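Local coordinates for protein tRNA(Ile2) 2-agmatinylcytidine synthetase TiaS (Archaeoglobus fulgidus, PDB 5XOB) that uses ATP to join agmatine to the wobble cytidine of an isoleucine tRNA, forming 2-agmatinylcytidine and switching the codon read from AUG to AUA, at residues 298-301 / 302-306; 117-120 / 121-125; 204-207 / 208-212. One frame throughout, in Å; residues are numbered along the deposited sequence.

Contact 1: residues 298-301 / 302-306; sequences CAAF and EPTKQ
The chi1 of Thr304, 71°, tucks OG1 between its own backbone N and carbonyl carbon, and from there the hydroxyl reaches back to Phe301 O. This is the tight turn of the OB fold at which strand 294-300 ends and the chain heads into helix 307-313, the helix that joins the third and fourth strands of such barrels. Thr304 OG1 donates to Phe301 O over 2.7 Å, nearly along the C=O axis (166°). Thr304 N gives the same oxygen a second bond of 3.2 Å from above the carbonyl plane, closing a turn of 3-10 type, so two donors of one residue grip one acceptor. Thr304 CG2 also comes within 3.4 Å of Phe301 O. A valine here would probably leave Phe301 O with the backbone N-H as its one donor from this turn. Pro303 CD packs on Phe301 CB at 3.7 Å, while the Phe301 ring turns away to meet His284 edge-to-face; His284 ND1 also bonds Glu302 N. Lys305 N follows with a backbone bond to Glu302 O. Glu302, bent at its second torsion, brings its carboxylate to Lys305, and the salt bridge closes with Lys305 NZ 2.5 Å from Glu302 OE2, on the syn side of that oxygen and 21° out of the carboxylate plane.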
loop_
_atom_site.group_PDB
_atom_site.type_symbol
_atom_site.label_atom_id
_atom_site.label_comp_id
_atom_site.label_asym_id
_atom_site.label_seq_id
_atom_site.Cartn_x
_atom_site.Cartn_y
_atom_site.Cartn_z
ATOM N N CYS A 298 4.082 -10.585 -14.428
ATOM C CA CYS A 298 3.164 -10.024 -13.448
ATOM C C CYS A 298 2.471 -11.138 -12.697
ATOM O O CYS A 298 2.296 -12.239 -13.229
ATOM C CB CYS A 298 2.133 -9.158 -14.136
ATOM S SG CYS A 298 2.908 -7.845 -15.082
ATOM N N ALA A 299 2.064 -10.832 -11.468
ATOM C CA ALA A 299 1.543 -11.840 -10.552
ATOM C C ALA A 299 0.415 -11.315 -9.661
ATOM O O ALA A 299 0.501 -10.218 -9.111
ATOM C CB ALA A 299 2.673 -12.381 -9.689
ATOM N N ALA A 300 -0.635 -12.129 -9.537
ATOM C CA ALA A 300 -1.701 -11.945 -8.554
ATOM C C ALA A 300 -1.678 -13.128 -7.583
ATOM O O ALA A 300 -2.207 -14.199 -7.891
ATOM C CB ALA A 300 -3.051 -11.862 -9.251
ATOM N N PHE A 301 -1.065 -12.931 -6.417
ATOM C CA PHE A 301 -0.868 -14.016 -5.454
ATOM C C PHE A 301 -2.186 -14.382 -4.774
ATOM O O PHE A 301 -3.188 -13.688 -4.934
ATOM C CB PHE A 301 0.198 -13.641 -4.414
ATOM C CG PHE A 301 1.572 -13.430 -5.001
ATOM C CD1 PHE A 301 2.502 -14.464 -5.021
ATOM C CD2 PHE A 301 1.934 -12.197 -5.535
ATOM C CE1 PHE A 301 3.765 -14.272 -5.561
ATOM C CE2 PHE A 301 3.193 -12.001 -6.075
ATOM C CZ PHE A 301 4.111 -13.038 -6.088
ATOM N N GLU A 302 -2.169 -15.462 -4.000
ATOM C CA GLU A 302 -3.377 -16.044 -3.425
ATOM C C GLU A 302 -4.083 -15.065 -2.494
ATOM O O GLU A 302 -5.307 -14.942 -2.553
ATOM C CB GLU A 302 -3.044 -17.354 -2.688
ATOM C CG GLU A 302 -4.238 -18.082 -2.075
ATOM C CD GLU A 302 -4.720 -17.490 -0.760
ATOM O OE1 GLU A 302 -3.914 -16.879 -0.027
ATOM O OE2 GLU A 302 -5.921 -17.644 -0.454
ATOM N N PRO A 303 -3.319 -14.350 -1.643
ATOM C CA PRO A 303 -3.954 -13.441 -0.676
ATOM C C PRO A 303 -4.753 -12.262 -1.268
ATOM O O PRO A 303 -5.332 -11.483 -0.507
ATOM C CB PRO A 303 -2.764 -12.915 0.143
ATOM C CG PRO A 303 -1.684 -13.925 -0.042
ATOM C CD PRO A 303 -1.857 -14.410 -1.447
ATOM N N THR A 304 -4.780 -12.136 -2.597
ATOM C CA THR A 304 -5.570 -11.112 -3.283
ATOM C C THR A 304 -6.965 -11.638 -3.624
ATOM O O THR A 304 -7.811 -10.896 -4.125
ATOM C CB THR A 304 -4.889 -10.660 -4.583
ATOM O OG1 THR A 304 -4.971 -11.708 -5.554
ATOM C CG2 THR A 304 -3.423 -10.307 -4.339
ATOM N N LYS A 305 -7.179 -12.931 -3.384
ATOM C CA LYS A 305 -8.510 -13.531 -3.386
ATOM C C LYS A 305 -9.255 -13.317 -4.703
ATOM O O LYS A 305 -8.786 -13.756 -5.749
ATOM C CB LYS A 305 -9.328 -13.017 -2.192
ATOM C CG LYS A 305 -8.694 -13.261 -0.831
ATOM C CD LYS A 305 -8.252 -14.705 -0.609
ATOM C CE LYS A 305 -8.010 -14.970 0.874
ATOM N NZ LYS A 305 -7.000 -16.031 1.144
ATOM N N GLN A 306 -10.390 -12.620 -4.652
ATOM C CA GLN A 306 -11.281 -12.475 -5.802
ATOM C C GLN A 306 -10.622 -11.684 -6.925
ATOM O O GLN A 306 -11.022 -11.794 -8.081
ATOM C CB GLN A 306 -12.587 -11.769 -5.403
ATOM C CG GLN A 306 -13.418 -12.478 -4.336
ATOM C CD GLN A 306 -12.970 -12.190 -2.905
ATOM O OE1 GLN A 306 -12.055 -11.393 -2.667
ATOM N NE2 GLN A 306 -13.621 -12.839 -1.942
#

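Contact 2: residues 117-120 / 121-125; sequences LQID and EALFV
Leu117 and Glu121 cross at about a right angle, the CD2 methyl of the leucine pressed against the flank of the glutamate chain. That methyl lies 3.5 Å from Glu121 CG, and its closest approach, 3.0 Å from Leu117 CD2 to Glu121 OE1, is short enough to leave the exact placing of the methyl in some doubt. Glu121 CG stands anti to the backbone N (chi1 -179°) and the chain runs on extended, which brings the carboxylate back beside Leu117 CD2; there OE1 makes a salt bridge with Lys111 of helix 106-114. Ile119 and Leu123 pair quite differently. They lie side by side and point the same way, Ile119 CG2 touching Leu123 CD1 at 4.1 Å, one turn apart on the same flank.

Ile119 and Leu123 lie in the opening turns of helix 119-129 in the TCKD domain; Gln118 is at the N-cap position and Leu117 just ahead of it. The backbone bonds tighten as the helix gets under way: Gln118 O receives weak ones from Glu121 N and Ala122 N, whereas Leu123 N to Ile119 O is 2.9 Å and nearly straight at the hydrogen (164°). Phe124 N then bonds Asp120 O at 2.8 Å, and Phe124 CB rests 3.4 Å from that same Asp120 O while the ring leads away.

Ala122 is the buried residue of the turn. It faces Phe108 of helix 106-114 together with Ile143 and Leu146 of helix 141-150, and Leu117 joins it against Phe108 and Ile143.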
loop_
_atom_site.group_PDB
_atom_site.type_symbol
_atom_site.label_atom_id
_atom_site.label_comp_id
_atom_site.label_asym_id
_atom_site.label_seq_id
_atom_site.Cartn_x
_atom_site.Cartn_y
_atom_site.Cartn_z
ATOM N N LEU A 117 18.623 2.981 0.243
ATOM C CA LEU A 117 19.562 3.917 0.837
ATOM C C LEU A 117 20.580 3.207 1.716
ATOM O O LEU A 117 20.294 2.160 2.298
ATOM C CB LEU A 117 18.797 4.920 1.691
ATOM C CG LEU A 117 18.668 6.312 1.100
ATOM C CD1 LEU A 117 17.560 7.076 1.799
ATOM C CD2 LEU A 117 19.995 7.034 1.241
ATOM N N GLN A 118 21.760 3.803 1.825
ATOM C CA GLN A 118 22.810 3.276 2.674
ATOM C C GLN A 118 22.931 4.167 3.903
ATOM O O GLN A 118 22.585 5.354 3.856
ATOM C CB GLN A 118 24.131 3.224 1.899
ATOM C CG GLN A 118 24.066 2.376 0.629
ATOM C CD GLN A 118 25.279 2.556 -0.275
ATOM O OE1 GLN A 118 25.634 3.680 -0.639
ATOM N NE2 GLN A 118 25.914 1.445 -0.659
ATOM N N ILE A 119 23.420 3.596 5.001
ATOM C CA ILE A 119 23.589 4.345 6.246
ATOM C C ILE A 119 24.596 5.479 6.038
ATOM O O ILE A 119 24.431 6.580 6.569
ATOM C CB ILE A 119 24.052 3.446 7.413
ATOM C CG1 ILE A 119 23.124 2.232 7.557
ATOM C CG2 ILE A 119 24.073 4.237 8.718
ATOM C CD1 ILE A 119 23.393 1.362 8.769
ATOM N N ASP A 120 25.622 5.196 5.241
ATOM C CA ASP A 120 26.701 6.144 4.946
ATOM C C ASP A 120 26.164 7.464 4.403
ATOM O O ASP A 120 26.683 8.545 4.717
ATOM C CB ASP A 120 27.651 5.518 3.925
ATOM C CG ASP A 120 28.098 4.123 4.328
ATOM O OD1 ASP A 120 28.882 4.021 5.299
ATOM O OD2 ASP A 120 27.653 3.138 3.689
ATOM N N GLU A 121 25.123 7.355 3.579
ATOM C CA GLU A 121 24.451 8.509 3.019
ATOM C C GLU A 121 23.766 9.315 4.117
ATOM O O GLU A 121 23.974 10.526 4.213
ATOM C CB GLU A 121 23.437 8.077 1.959
ATOM C CG GLU A 121 22.707 9.250 1.319
ATOM C CD GLU A 121 22.287 9.014 -0.125
ATOM O OE1 GLU A 121 22.273 7.838 -0.575
ATOM O OE2 GLU A 121 21.963 10.020 -0.809
ATOM N N ALA A 122 22.972 8.647 4.954
ATOM C CA ALA A 122 22.363 9.310 6.117
ATOM C C ALA A 122 23.431 10.069 6.898
ATOM O O ALA A 122 23.270 11.246 7.220
ATOM C CB ALA A 122 21.662 8.299 7.021
ATOM N N LEU A 123 24.535 9.390 7.173
ATOM C CA LEU A 123 25.611 9.974 7.949
ATOM C C LEU A 123 26.243 11.142 7.241
ATOM O O LEU A 123 26.554 12.154 7.867
ATOM C CB LEU A 123 26.685 8.933 8.237
ATOM C CG LEU A 123 26.244 7.790 9.152
ATOM C CD1 LEU A 123 27.327 6.720 9.197
ATOM C CD2 LEU A 123 25.916 8.305 10.547
ATOM N N PHE A 124 26.450 11.005 5.940
ATOM C CA PHE A 124 27.048 12.091 5.181
ATOM C C PHE A 124 26.216 13.360 5.317
ATOM O O PHE A 124 26.744 14.446 5.564
ATOM C CB PHE A 124 27.180 11.727 3.706
ATOM C CG PHE A 124 27.636 12.876 2.845
ATOM C CD1 PHE A 124 28.972 13.258 2.828
ATOM C CD2 PHE A 124 26.730 13.583 2.067
ATOM C CE1 PHE A 124 29.397 14.316 2.046
ATOM C CE2 PHE A 124 27.150 14.643 1.281
ATOM C CZ PHE A 124 28.486 15.012 1.273
ATOM N N VAL A 125 24.910 13.203 5.154
ATOM C CA VAL A 125 23.977 14.322 5.221
ATOM C C VAL A 125 24.030 14.975 6.595
ATOM O O VAL A 125 24.053 16.204 6.715
ATOM C CB VAL A 125 22.537 13.854 4.916
ATOM C CG1 VAL A 125 21.520 14.950 5.196
ATOM C CG2 VAL A 125 22.429 13.412 3.469
#

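Contact 3: residues 204-207 / 208-212; sequences CIPN and TPCPV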
loop_
_atom_site.group_PDB
_atom_site.type_symbol
_atom_site.label_atom_id
_atom_site.label_comp_id
_atom_site.label_asym_id
_atom_site.label_seq_id
_atom_site.Cartn_x
_atom_site.Cartn_y
_atom_site.Cartn_z
ATOM N N CYS A 204 -8.481 -2.778 10.062
ATOM C CA CYS A 204 -7.828 -1.752 10.878
ATOM C C CYS A 204 -7.327 -2.264 12.235
ATOM O O CYS A 204 -6.799 -1.495 13.028
ATOM C CB CYS A 204 -8.739 -0.524 11.055
ATOM S SG CYS A 204 -10.382 -0.813 11.751
ATOM N N ILE A 205 -7.473 -3.560 12.485
ATOM C CA ILE A 205 -7.102 -4.149 13.764
ATOM C C ILE A 205 -6.004 -5.173 13.556
ATOM O O ILE A 205 -6.248 -6.231 12.979
ATOM C CB ILE A 205 -8.330 -4.789 14.429
ATOM C CG1 ILE A 205 -9.253 -3.660 14.905
ATOM C CG2 ILE A 205 -7.919 -5.712 15.574
ATOM C CD1 ILE A 205 -10.546 -4.118 15.535
ATOM N N PRO A 206 -4.788 -4.858 14.032
ATOM C CA PRO A 206 -3.648 -5.716 13.749
ATOM C C PRO A 206 -3.676 -7.042 14.505
ATOM O O PRO A 206 -4.426 -7.208 15.470
ATOM C CB PRO A 206 -2.444 -4.859 14.162
ATOM C CG PRO A 206 -2.969 -3.893 15.159
ATOM C CD PRO A 206 -4.433 -3.714 14.890
ATOM N N ASN A 207 -2.838 -7.964 14.041
ATOM C CA ASN A 207 -2.786 -9.338 14.524
ATOM C C ASN A 207 -1.553 -9.577 15.406
ATOM O O ASN A 207 -1.154 -10.722 15.631
ATOM C CB ASN A 207 -2.728 -10.256 13.294
ATOM C CG ASN A 207 -2.987 -11.717 13.617
ATOM O OD1 ASN A 207 -3.547 -12.053 14.661
ATOM N ND2 ASN A 207 -2.585 -12.598 12.707
ATOM N N THR A 208 -0.965 -8.499 15.923
ATOM C CA THR A 208 0.398 -8.549 16.463
ATOM C C THR A 208 0.511 -8.208 17.948
ATOM O O THR A 208 -0.346 -7.517 18.499
ATOM C CB THR A 208 1.330 -7.609 15.668
ATOM O OG1 THR A 208 0.675 -6.353 15.441
ATOM C CG2 THR A 208 1.697 -8.243 14.330
ATOM N N PRO A 209 1.592 -8.679 18.598
ATOM C CA PRO A 209 1.863 -8.400 20.011
ATOM C C PRO A 209 2.248 -6.945 20.311
ATOM O O PRO A 209 2.934 -6.687 21.304
ATOM C CB PRO A 209 3.047 -9.331 20.325
ATOM C CG PRO A 209 3.709 -9.552 19.013
ATOM C CD PRO A 209 2.575 -9.626 18.040
ATOM N N CYS A 210 1.788 -6.007 19.482
ATOM C CA CYS A 210 2.205 -4.608 19.566
ATOM C C CYS A 210 1.225 -3.783 20.418
ATOM O O CYS A 210 0.176 -4.296 20.832
ATOM C CB CYS A 210 2.339 -4.024 18.146
ATOM S SG CYS A 210 0.784 -3.626 17.297
ATOM N N PRO A 211 1.576 -2.511 20.700
ATOM C CA PRO A 211 0.695 -1.592 21.448
ATOM C C PRO A 211 -0.521 -1.018 20.714
ATOM O O PRO A 211 -1.366 -0.400 21.355
ATOM C CB PRO A 211 1.632 -0.435 21.848
ATOM C CG PRO A 211 2.828 -0.558 20.975
ATOM C CD PRO A 211 2.966 -2.016 20.670
ATOM N N VAL A 212 -0.612 -1.192 19.402
ATOM C CA VAL A 212 -1.742 -0.650 18.666
ATOM C C VAL A 212 -2.974 -1.515 18.871
ATOM O O VAL A 212 -2.928 -2.733 18.676
ATOM C CB VAL A 212 -1.446 -0.540 17.161
ATOM C CG1 VAL A 212 -2.703 -0.135 16.389
ATOM C CG2 VAL A 212 -0.335 0.471 16.930
#
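Pro206 meets three residues across the bend, Val212 and Cys210 through CG and Thr208 through CB. Its CG lies 4.0 Å from Val212 CG1, the two side chains crossing at about a right angle, and 3.7 Å from Val212 O. The same CG has the sulfur of Cys210 a little farther off, 4.3 Å to SG. On the near side of the bend Pro206 CB sits 3.7 Å from Thr208 OG1, a hydroxyl that chi1 of 44° places between the threonine's own N and carbonyl carbon, turned back toward the proline. No hydrogen bond joins 204-207 to 208-212; the proline ring is packed against a methyl, a sulfur, a hydroxyl and a carbonyl oxygen.

The next layer lies within the far limb. Val212 N makes a weak 3.5 Å bond to Cys210 SG, and Cys210 N a weak one to Thr208 O. Around these, Arg173 bonds Val212 O through NH1 and Thr208 O through NH2, bracing both ends of the limb, and also packs against Pro206. Farther out, Val212 touches Ile161 and Tyr163, and backbone bonding ties Cys204 to Gly215.

What results is a proline-rich connection doubled back on itself in the FLD domain, leading into strand 212-218 at one edge of the eight-stranded sheet.

Along the chain contact 2 comes first, then contact 3, then contact 1, each in a separate domain: TCKD, FLD and OB-fold. The centres of contacts 2 and 3 lie about 31 Å apart, those of contacts 1 and 3 about 24 Å, and those of contacts 1 and 2 about 36 Å. The TCKD and FLD domains pool their strands in one eight-stranded sheet, where strands 35-44 and 239-244 run side by side; contact 2 starts a helix of the first domain and contact 3 enters an edge strand of the second. The magnesium ion lies about 13 Å from the Leu117 side chain and about 12 Å from that of Cys210, so contacts 2 and 3 stand back from the metal site, while contact 1 sits in the separate nucleic-acid-binding module.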